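Local atomic coordinates of CRISPR system Cmr subunit Cmr1-1 (Pyrococcus furiosus, PDB entry 4W8Z), a protein that binds RNA and, with Cmr6, caps the type III-B Cmr ribonucleoprotein complex, a CRISPR effector of adaptive immunity against invading nucleic acids. Residues K249-R254 against N320-F325; I299-Q304 against N324-I329; S135-K140 against G203-V208. One frame throughout, in Å; residues are numbered along the deposited sequence.

Interaction 1. Residues K249-R254 against N320-F325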
loop_
_atom_site.group_PDB
_atom_site.type_symbol
_atom_site.label_atom_id
_atom_site.label_comp_id
_atom_site.label_asym_id
_atom_site.label_seq_id
_atom_site.Cartn_x
_atom_site.Cartn_y
_atom_site.Cartn_z
ATOM N N LYS A 249 -4.908 17.453 6.516
ATOM C CA LYS A 249 -5.650 18.269 7.468
ATOM C C LYS A 249 -6.615 19.192 6.733
ATOM O O LYS A 249 -7.756 19.376 7.153
ATOM C CB LYS A 249 -4.695 19.081 8.340
ATOM C CG LYS A 249 -5.373 19.902 9.423
ATOM C CD LYS A 249 -4.395 20.888 10.044
ATOM C CE LYS A 249 -5.079 21.819 11.032
ATOM N NZ LYS A 249 -4.180 22.936 11.463
ATOM N N GLU A 250 -6.149 19.762 5.624
ATOM C CA GLU A 250 -6.969 20.665 4.828
ATOM C C GLU A 250 -8.001 19.888 4.023
ATOM O O GLU A 250 -9.142 20.330 3.866
ATOM C CB GLU A 250 -6.092 21.512 3.900
ATOM C CG GLU A 250 -6.859 22.445 2.962
ATOM C CD GLU A 250 -7.669 23.525 3.683
ATOM O OE1 GLU A 250 -7.562 23.661 4.924
ATOM O OE2 GLU A 250 -8.421 24.251 2.993
ATOM N N TYR A 251 -7.588 18.728 3.522
ATOM C CA TYR A 251 -8.479 17.809 2.816
ATOM C C TYR A 251 -9.651 17.413 3.705
ATOM O O TYR A 251 -10.806 17.458 3.289
ATOM C CB TYR A 251 -7.696 16.576 2.373
ATOM C CG TYR A 251 -8.495 15.491 1.683
ATOM C CD1 TYR A 251 -9.002 15.673 0.404
ATOM C CD2 TYR A 251 -8.702 14.262 2.300
ATOM C CE1 TYR A 251 -9.710 14.670 -0.235
ATOM C CE2 TYR A 251 -9.407 13.255 1.667
ATOM C CZ TYR A 251 -9.907 13.465 0.404
ATOM O OH TYR A 251 -10.604 12.460 -0.222
ATOM N N LEU A 252 -9.338 17.044 4.942
ATOM C CA LEU A 252 -10.351 16.660 5.917
ATOM C C LEU A 252 -11.221 17.845 6.326
ATOM O O LEU A 252 -12.416 17.689 6.567
ATOM C CB LEU A 252 -9.684 16.045 7.150
ATOM C CG LEU A 252 -10.566 15.642 8.331
ATOM C CD1 LEU A 252 -11.497 14.504 7.946
ATOM C CD2 LEU A 252 -9.699 15.263 9.520
ATOM N N ARG A 253 -10.623 19.030 6.405
ATOM C CA ARG A 253 -11.366 20.221 6.810
ATOM C C ARG A 253 -12.499 20.524 5.832
ATOM O O ARG A 253 -13.639 20.748 6.237
ATOM C CB ARG A 253 -10.433 21.426 6.926
ATOM C CG ARG A 253 -11.068 22.618 7.618
ATOM C CD ARG A 253 -10.187 23.855 7.553
ATOM N NE ARG A 253 -9.988 24.324 6.186
ATOM C CZ ARG A 253 -10.896 25.005 5.491
ATOM N NH1 ARG A 253 -12.073 25.286 6.034
ATOM N NH2 ARG A 253 -10.630 25.398 4.251
ATOM N N ARG A 254 -12.181 20.512 4.541
ATOM C CA ARG A 254 -13.178 20.763 3.506
ATOM C C ARG A 254 -14.161 19.600 3.389
ATOM O O ARG A 254 -15.328 19.787 3.040
ATOM C CB ARG A 254 -12.500 21.015 2.160
ATOM C CG ARG A 254 -11.576 22.205 2.163
ATOM C CD ARG A 254 -11.099 22.524 0.767
ATOM N NE ARG A 254 -10.058 23.545 0.781
ATOM C CZ ARG A 254 -9.439 23.999 -0.302
ATOM N NH1 ARG A 254 -9.758 23.527 -1.501
ATOM N NH2 ARG A 254 -8.501 24.929 -0.185
ATOM N N ASN A 320 -11.946 6.560 4.149
ATOM C CA ASN A 320 -10.856 6.380 3.194
ATOM C C ASN A 320 -10.452 7.673 2.498
ATOM O O ASN A 320 -11.293 8.528 2.214
ATOM C CB ASN A 320 -11.238 5.352 2.129
ATOM C CG ASN A 320 -11.301 3.946 2.671
ATOM O OD1 ASN A 320 -10.741 3.650 3.725
ATOM N ND2 ASN A 320 -11.969 3.061 1.941
ATOM N N VAL A 321 -9.160 7.804 2.213
ATOM C CA VAL A 321 -8.664 8.918 1.414
ATOM C C VAL A 321 -8.805 8.580 -0.070
ATOM O O VAL A 321 -8.331 7.538 -0.521
ATOM C CB VAL A 321 -7.197 9.242 1.747
ATOM C CG1 VAL A 321 -6.670 10.329 0.832
ATOM C CG2 VAL A 321 -7.072 9.659 3.207
ATOM N N LEU A 322 -9.469 9.451 -0.825
ATOM C CA LEU A 322 -9.757 9.172 -2.228
ATOM C C LEU A 322 -8.883 9.989 -3.162
ATOM O O LEU A 322 -8.090 10.819 -2.721
ATOM C CB LEU A 322 -11.228 9.440 -2.537
ATOM C CG LEU A 322 -12.253 8.677 -1.698
ATOM C CD1 LEU A 322 -13.646 8.962 -2.228
ATOM C CD2 LEU A 322 -11.955 7.175 -1.696
ATOM N N SER A 323 -9.044 9.760 -4.459
ATOM C CA SER A 323 -8.130 10.313 -5.448
ATOM C C SER A 323 -8.219 11.829 -5.586
ATOM O O SER A 323 -7.317 12.451 -6.135
ATOM C CB SER A 323 -8.385 9.669 -6.802
ATOM O OG SER A 323 -9.690 9.987 -7.247
ATOM N N ASN A 324 -9.292 12.434 -5.089
ATOM C CA ASN A 324 -9.402 13.889 -5.151
ATOM C C ASN A 324 -8.496 14.576 -4.126
ATOM O O ASN A 324 -8.486 15.803 -4.011
ATOM C CB ASN A 324 -10.853 14.330 -4.956
ATOM C CG ASN A 324 -11.440 13.857 -3.645
ATOM O OD1 ASN A 324 -10.959 12.908 -3.037
ATOM N ND2 ASN A 324 -12.498 14.516 -3.210
ATOM N N PHE A 325 -7.738 13.770 -3.387
ATOM C CA PHE A 325 -6.785 14.262 -2.401
ATOM C C PHE A 325 -5.489 14.735 -3.064
ATOM O O PHE A 325 -4.700 15.458 -2.455
ATOM C CB PHE A 325 -6.503 13.166 -1.368
ATOM C CG PHE A 325 -5.288 13.411 -0.513
ATOM C CD1 PHE A 325 -5.278 14.416 0.440
ATOM C CD2 PHE A 325 -4.160 12.615 -0.649
ATOM C CE1 PHE A 325 -4.162 14.630 1.234
ATOM C CE2 PHE A 325 -3.041 12.826 0.140
ATOM C CZ PHE A 325 -3.045 13.833 1.085
#
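Tyr-251 carries this contact: its side chain stands out from the helix 237-264 and lies against the loop that ends in the short 3-10 turn 323-325, with Phe-325 and Asn-324 as its main partners. CG of Tyr-251 is anti to the backbone N (chi1 177°), which carries the ring out toward the 320-325 loop, and the backbones come closest at Tyr-251 and Phe-325, whose CA atoms are 6.5 Å apart. Phe-325 meets the ring twice on one face. Its CB sits over that face, 3.8 Å from the centroid of the Tyr-251 ring, as a CH-pi contact, while its own ring turns an edge to the same face, CD1 lying 3.6 Å from CG of Tyr-251. The two rings thus form a T-shaped pair, planes at 69° and centroids 5.2 Å apart. Val-321 adds an apolar touch, CG1 near CE2 of Tyr-251. At the far end of the ring the hydroxyl works in both directions. Tyr-251 OH donates to OD1 of Asn-324 over 2.9 Å, tilted 28° from the carbonyl plane, with the amide almost perpendicular to the phenol ring; it also accepts from the backbone N of Leu-322 at 3.3 Å. Beside the contact, Arg-255 of the same helix reaches O of Asn-320. One tyrosine therefore joins the C-terminal Cmr1-like region's long helix to the loop leading into helix 327-330: the ring face supplies the apolar packing, and the buried hydroxyl is satisfied by one donated and one accepted bond, which together would restrict rotation about its C-O bond.

Interaction 2. Residues I299-Q304 against N324-I329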
loop_
_atom_site.group_PDB
_atom_site.type_symbol
_atom_site.label_atom_id
_atom_site.label_comp_id
_atom_site.label_asym_id
_atom_site.label_seq_id
_atom_site.Cartn_x
_atom_site.Cartn_y
_atom_site.Cartn_z
ATOM N N ILE A 299 2.470 7.963 -3.862
ATOM C CA ILE A 299 1.016 7.906 -3.957
ATOM C C ILE A 299 0.588 6.889 -5.005
ATOM O O ILE A 299 1.114 6.882 -6.116
ATOM C CB ILE A 299 0.423 9.280 -4.319
ATOM C CG1 ILE A 299 0.761 10.302 -3.239
ATOM C CG2 ILE A 299 -1.081 9.191 -4.500
ATOM C CD1 ILE A 299 1.392 11.550 -3.785
ATOM N N ILE A 300 -0.355 6.020 -4.659
ATOM C CA ILE A 300 -0.916 5.123 -5.658
ATOM C C ILE A 300 -2.446 5.231 -5.680
ATOM O O ILE A 300 -3.094 5.291 -4.634
ATOM C CB ILE A 300 -0.467 3.653 -5.424
ATOM C CG1 ILE A 300 -1.042 2.736 -6.511
ATOM C CG2 ILE A 300 -0.860 3.172 -4.040
ATOM C CD1 ILE A 300 -0.330 1.407 -6.635
ATOM N N LYS A 301 -3.008 5.290 -6.886
ATOM C CA LYS A 301 -4.456 5.399 -7.079
ATOM C C LYS A 301 -5.004 4.214 -7.881
ATOM O O LYS A 301 -4.542 3.950 -8.986
ATOM C CB LYS A 301 -4.795 6.716 -7.781
ATOM C CG LYS A 301 -4.711 7.932 -6.874
ATOM C CD LYS A 301 -4.762 9.239 -7.649
ATOM C CE LYS A 301 -3.434 9.522 -8.323
ATOM N NZ LYS A 301 -3.373 10.897 -8.900
ATOM N N PHE A 302 -5.987 3.505 -7.324
ATOM C CA PHE A 302 -6.519 2.294 -7.957
ATOM C C PHE A 302 -7.852 2.509 -8.670
ATOM O O PHE A 302 -8.849 2.838 -8.033
ATOM C CB PHE A 302 -6.703 1.185 -6.918
ATOM C CG PHE A 302 -5.430 0.720 -6.289
ATOM C CD1 PHE A 302 -4.586 -0.143 -6.964
ATOM C CD2 PHE A 302 -5.083 1.130 -5.010
ATOM C CE1 PHE A 302 -3.413 -0.579 -6.387
ATOM C CE2 PHE A 302 -3.913 0.696 -4.423
ATOM C CZ PHE A 302 -3.076 -0.160 -5.111
ATOM N N PHE A 303 -7.886 2.284 -9.980
ATOM C CA PHE A 303 -9.121 2.467 -10.740
ATOM C C PHE A 303 -9.736 1.125 -11.127
ATOM O O PHE A 303 -9.092 0.322 -11.796
ATOM C CB PHE A 303 -8.862 3.309 -11.995
ATOM C CG PHE A 303 -8.178 4.626 -11.717
ATOM C CD1 PHE A 303 -8.843 5.637 -11.042
ATOM C CD2 PHE A 303 -6.876 4.854 -12.140
ATOM C CE1 PHE A 303 -8.224 6.845 -10.786
ATOM C CE2 PHE A 303 -6.251 6.063 -11.887
ATOM C CZ PHE A 303 -6.927 7.058 -11.209
ATOM N N GLN A 304 -10.972 0.878 -10.695
ATOM C CA GLN A 304 -11.685 -0.341 -11.078
ATOM C C GLN A 304 -13.184 -0.096 -11.272
ATOM O O GLN A 304 -13.645 1.041 -11.201
ATOM C CB GLN A 304 -11.469 -1.446 -10.039
ATOM C CG GLN A 304 -12.273 -1.285 -8.758
ATOM C CD GLN A 304 -11.421 -0.845 -7.591
ATOM O OE1 GLN A 304 -10.980 0.302 -7.527
ATOM N NE2 GLN A 304 -11.185 -1.757 -6.654
ATOM N N ASN A 324 -9.292 12.434 -5.089
ATOM C CA ASN A 324 -9.402 13.889 -5.151
ATOM C C ASN A 324 -8.496 14.576 -4.126
ATOM O O ASN A 324 -8.486 15.803 -4.011
ATOM C CB ASN A 324 -10.853 14.330 -4.956
ATOM C CG ASN A 324 -11.440 13.857 -3.645
ATOM O OD1 ASN A 324 -10.959 12.908 -3.037
ATOM N ND2 ASN A 324 -12.498 14.516 -3.210
ATOM N N PHE A 325 -7.738 13.770 -3.387
ATOM C CA PHE A 325 -6.785 14.262 -2.401
ATOM C C PHE A 325 -5.489 14.735 -3.064
ATOM O O PHE A 325 -4.700 15.458 -2.455
ATOM C CB PHE A 325 -6.503 13.166 -1.368
ATOM C CG PHE A 325 -5.288 13.411 -0.513
ATOM C CD1 PHE A 325 -5.278 14.416 0.440
ATOM C CD2 PHE A 325 -4.160 12.615 -0.649
ATOM C CE1 PHE A 325 -4.162 14.630 1.234
ATOM C CE2 PHE A 325 -3.041 12.826 0.140
ATOM C CZ PHE A 325 -3.045 13.833 1.085
ATOM N N ASP A 326 -5.282 14.354 -4.321
ATOM C CA ASP A 326 -4.020 14.654 -4.993
ATOM C C ASP A 326 -3.801 16.150 -5.215
ATOM O O ASP A 326 -2.660 16.603 -5.263
ATOM C CB ASP A 326 -3.925 13.913 -6.332
ATOM C CG ASP A 326 -5.152 14.103 -7.201
ATOM O OD1 ASP A 326 -5.914 15.072 -6.980
ATOM O OD2 ASP A 326 -5.360 13.267 -8.106
ATOM N N TRP A 327 -4.883 16.914 -5.354
ATOM C CA TRP A 327 -4.765 18.365 -5.491
ATOM C C TRP A 327 -4.023 18.960 -4.299
ATOM O O TRP A 327 -3.225 19.881 -4.450
ATOM C CB TRP A 327 -6.138 19.031 -5.619
ATOM C CG TRP A 327 -6.089 20.502 -5.303
ATOM C CD1 TRP A 327 -6.370 21.097 -4.104
ATOM C CD2 TRP A 327 -5.702 21.559 -6.192
ATOM N NE1 TRP A 327 -6.190 22.459 -4.196
ATOM C CE2 TRP A 327 -5.780 22.767 -5.464
ATOM C CE3 TRP A 327 -5.302 21.600 -7.530
ATOM C CZ2 TRP A 327 -5.474 24.000 -6.034
ATOM C CZ3 TRP A 327 -4.998 22.827 -8.093
ATOM C CH2 TRP A 327 -5.088 24.011 -7.345
ATOM N N PHE A 328 -4.285 18.423 -3.113
ATOM C CA PHE A 328 -3.751 18.996 -1.888
ATOM C C PHE A 328 -2.277 18.650 -1.695
ATOM O O PHE A 328 -1.635 19.119 -0.754
ATOM C CB PHE A 328 -4.589 18.537 -0.695
ATOM C CG PHE A 328 -6.025 18.974 -0.775
ATOM C CD1 PHE A 328 -6.976 18.164 -1.377
ATOM C CD2 PHE A 328 -6.417 20.208 -0.278
ATOM C CE1 PHE A 328 -8.295 18.570 -1.470
ATOM C CE2 PHE A 328 -7.734 20.618 -0.366
ATOM C CZ PHE A 328 -8.676 19.795 -0.964
ATOM N N ILE A 329 -1.747 17.835 -2.600
ATOM C CA ILE A 329 -0.310 17.609 -2.692
ATOM C C ILE A 329 0.264 18.373 -3.879
ATOM O O ILE A 329 1.205 19.150 -3.736
ATOM C CB ILE A 329 0.038 16.114 -2.865
ATOM C CG1 ILE A 329 -0.380 15.301 -1.638
ATOM C CG2 ILE A 329 1.530 15.942 -3.127
ATOM C CD1 ILE A 329 0.555 15.456 -0.456
#
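A bend at chi3 (-76°) in Lys-301 and a chi1 of 50° in Asp-326, which sets CG between the backbone N and the carbonyl carbon, bring ammonium and carboxylate together. The two side chains meet at roughly a right angle. NZ of Lys-301 lies 3.2 Å from OD2 of Asp-326 in a hydrogen-bonded salt bridge, and it uses the anti lone pair of OD2, the one turned away from OD1. The rest of the lysine chain stays further off, CD being 4.1 Å from the same OD2. Two residues back along the strand, Ile-299 points to the same side and extends CD1 to CG2 of Ile-329, 4.4 Å away, a light apolar touch beside the charged pair. The strand 294-302 belongs to the antiparallel sheet of the C-terminal Cmr1-like region, and this contact sets its last part against Asp-326 and Ile-329, in the region of helix 327-330. Ile-329 also packs on Phe-231 of the neighbouring strand 226-231 and on Phe-244 of helix 237-264, placing the short helix between sheet and long helix. Lys-301 is a buried cation with a second partner, OE1 of Glu-229 on strand 226-231. Flanked by two carboxylates, its ammonium group is probably stabilised in the charged form, and it ties Asp-326 electrostatically to the sheet.

Interaction 3. Residues S135-K140 against G203-V208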
loop_
_atom_site.group_PDB
_atom_site.type_symbol
_atom_site.label_atom_id
_atom_site.label_comp_id
_atom_site.label_asym_id
_atom_site.label_seq_id
_atom_site.Cartn_x
_atom_site.Cartn_y
_atom_site.Cartn_z
ATOM N N SER A 135 8.406 -25.348 -7.093
ATOM C CA SER A 135 8.078 -24.864 -8.432
ATOM C C SER A 135 8.775 -23.553 -8.785
ATOM O O SER A 135 8.837 -22.633 -7.971
ATOM C CB SER A 135 6.565 -24.685 -8.570
ATOM O OG SER A 135 6.231 -24.147 -9.837
ATOM N N GLU A 136 9.288 -23.472 -10.010
ATOM C CA GLU A 136 9.939 -22.259 -10.489
ATOM C C GLU A 136 8.891 -21.194 -10.801
ATOM O O GLU A 136 9.076 -20.016 -10.500
ATOM C CB GLU A 136 10.788 -22.552 -11.729
ATOM C CG GLU A 136 11.805 -21.468 -12.056
ATOM C CD GLU A 136 12.401 -21.617 -13.445
ATOM O OE1 GLU A 136 13.589 -21.996 -13.551
ATOM O OE2 GLU A 136 11.684 -21.350 -14.434
ATOM N N ARG A 137 7.793 -21.628 -11.411
ATOM C CA ARG A 137 6.668 -20.757 -11.731
ATOM C C ARG A 137 6.145 -20.070 -10.472
ATOM O O ARG A 137 5.861 -18.873 -10.473
ATOM C CB ARG A 137 5.553 -21.567 -12.398
ATOM C CG ARG A 137 4.998 -20.972 -13.680
ATOM C CD ARG A 137 4.090 -21.965 -14.390
ATOM N NE ARG A 137 3.073 -22.511 -13.494
ATOM C CZ ARG A 137 1.814 -22.089 -13.443
ATOM N NH1 ARG A 137 1.404 -21.117 -14.246
ATOM N NH2 ARG A 137 0.961 -22.645 -12.591
ATOM N N VAL A 138 6.041 -20.839 -9.391
ATOM C CA VAL A 138 5.503 -20.343 -8.131
ATOM C C VAL A 138 6.450 -19.374 -7.419
ATOM O O VAL A 138 6.027 -18.302 -6.989
ATOM C CB VAL A 138 5.162 -21.511 -7.178
ATOM C CG1 VAL A 138 4.964 -21.007 -5.761
ATOM C CG2 VAL A 138 3.918 -22.240 -7.659
ATOM N N ILE A 139 7.722 -19.740 -7.303
ATOM C CA ILE A 139 8.678 -18.916 -6.566
ATOM C C ILE A 139 8.895 -17.571 -7.265
ATOM O O ILE A 139 9.145 -16.558 -6.609
ATOM C CB ILE A 139 10.035 -19.645 -6.377
ATOM C CG1 ILE A 139 10.885 -18.950 -5.315
ATOM C CG2 ILE A 139 10.806 -19.748 -7.681
ATOM C CD1 ILE A 139 10.557 -19.369 -3.908
ATOM N N LYS A 140 8.775 -17.555 -8.591
ATOM C CA LYS A 140 8.884 -16.313 -9.348
ATOM C C LYS A 140 7.730 -15.388 -8.991
ATOM O O LYS A 140 7.929 -14.202 -8.726
ATOM C CB LYS A 140 8.892 -16.584 -10.853
ATOM C CG LYS A 140 10.219 -17.069 -11.409
ATOM C CD LYS A 140 10.152 -17.164 -12.930
ATOM C CE LYS A 140 11.503 -17.509 -13.533
ATOM N NZ LYS A 140 11.503 -17.388 -15.018
ATOM N N GLY A 203 2.780 -11.689 -16.961
ATOM C CA GLY A 203 1.926 -12.252 -17.989
ATOM C C GLY A 203 2.495 -13.533 -18.571
ATOM O O GLY A 203 1.782 -14.528 -18.719
ATOM N N GLU A 204 3.787 -13.504 -18.895
ATOM C CA GLU A 204 4.474 -14.648 -19.486
ATOM C C GLU A 204 4.403 -15.882 -18.592
ATOM O O GLU A 204 4.146 -16.986 -19.063
ATOM C CB GLU A 204 5.936 -14.293 -19.783
ATOM C CG GLU A 204 6.121 -13.358 -20.970
ATOM C CD GLU A 204 7.550 -12.866 -21.118
ATOM O OE1 GLU A 204 8.456 -13.455 -20.487
ATOM O OE2 GLU A 204 7.765 -11.882 -21.861
ATOM N N ILE A 205 4.613 -15.679 -17.297
ATOM C CA ILE A 205 4.619 -16.773 -16.332
ATOM C C ILE A 205 3.240 -17.439 -16.226
ATOM O O ILE A 205 3.130 -18.606 -15.847
ATOM C CB ILE A 205 5.083 -16.268 -14.940
ATOM C CG1 ILE A 205 6.460 -15.605 -15.050
ATOM C CG2 ILE A 205 5.134 -17.395 -13.927
ATOM C CD1 ILE A 205 6.960 -15.008 -13.754
ATOM N N LEU A 206 2.197 -16.702 -16.596
ATOM C CA LEU A 206 0.827 -17.205 -16.514
ATOM C C LEU A 206 0.293 -17.698 -17.862
ATOM O O LEU A 206 -0.752 -18.346 -17.924
ATOM C CB LEU A 206 -0.103 -16.116 -15.971
ATOM C CG LEU A 206 0.222 -15.474 -14.620
ATOM C CD1 LEU A 206 -0.590 -14.202 -14.440
ATOM C CD2 LEU A 206 -0.041 -16.438 -13.477
ATOM N N GLY A 207 1.007 -17.385 -18.938
ATOM C CA GLY A 207 0.543 -17.691 -20.279
ATOM C C GLY A 207 0.312 -16.414 -21.065
ATOM O O GLY A 207 1.078 -16.082 -21.971
ATOM N N VAL A 208 -0.749 -15.697 -20.710
ATOM C CA VAL A 208 -1.009 -14.366 -21.249
ATOM C C VAL A 208 -2.068 -13.673 -20.403
ATOM O O VAL A 208 -2.665 -14.291 -19.519
ATOM C CB VAL A 208 -1.476 -14.410 -22.719
#
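Arg-137 and Lys-140 sit one turn apart on helix 136-152 and receive Ile-205, near the end of helix 188-206, in a surface helix-helix contact. Helix 136-152 is the second helix of a ferredoxin-like beta-alpha-beta-beta-alpha-beta unit, as in RAMP proteins, packed on its four-stranded sheet. It opens with an N-cap: Ser-135 OG accepts a weak bond from N of Val-138, and the backbone N of Ser-135 is itself bonded to OG of Ser-133 at the end of strand 126-133. In the first turn Arg-137 makes the nearest backbone approach, its CA 6.4 Å from that of Ile-205. Its aliphatic part does the packing, CG lying 3.6 Å from CG2 of Ile-205, and the two side chains run past each other in opposite directions. The arginine chain then bends at chi3 (51°), which turns the guanidinium back toward the end of the other helix. Val-138 points away, and Ile-139 packs against Leu-131 and Phe-8 of the sheet. Lys-140, by contrast, points to Ile-205: its CB is 3.8 Å from CD1 of Ile-205, and the extended chain beyond carries CD past the same methyl. Further along, Leu-141 and Leu-144 continue the seat of Ile-205. Helix 188-206 gives way at Gly-207, whose positive phi of 116° suits glycine. Polar contact across the pair rests on one weak hydrogen bond at this helix end, from NH1 of Arg-137 to the backbone O of Ile-205, 3.4 Å long, with the oxygen at the edge of the guanidinium near its plane.

From the N terminus, interaction 3 comes first: it closes a loop of 62 residues, much of it helical, and joins helix 136-152 to helix 188-206 before the other two begin. Interaction 1 then opens on helix 237-264 and returns after 65 intervening residues at 320-325. Interaction 2 opens inside that span, on strand 294-302, and ends at 324-329, so both finish on the same stretch and share Asn-324 and Phe-325. The two touch, with Tyr-251 against Phe-328 and Ser-323 against Lys-301, and together hold the long helix and the sheet to the stretch 320-329 that runs into helix 327-330. Interaction 3 lies apart, its centre about 39 Å from that of interaction 1.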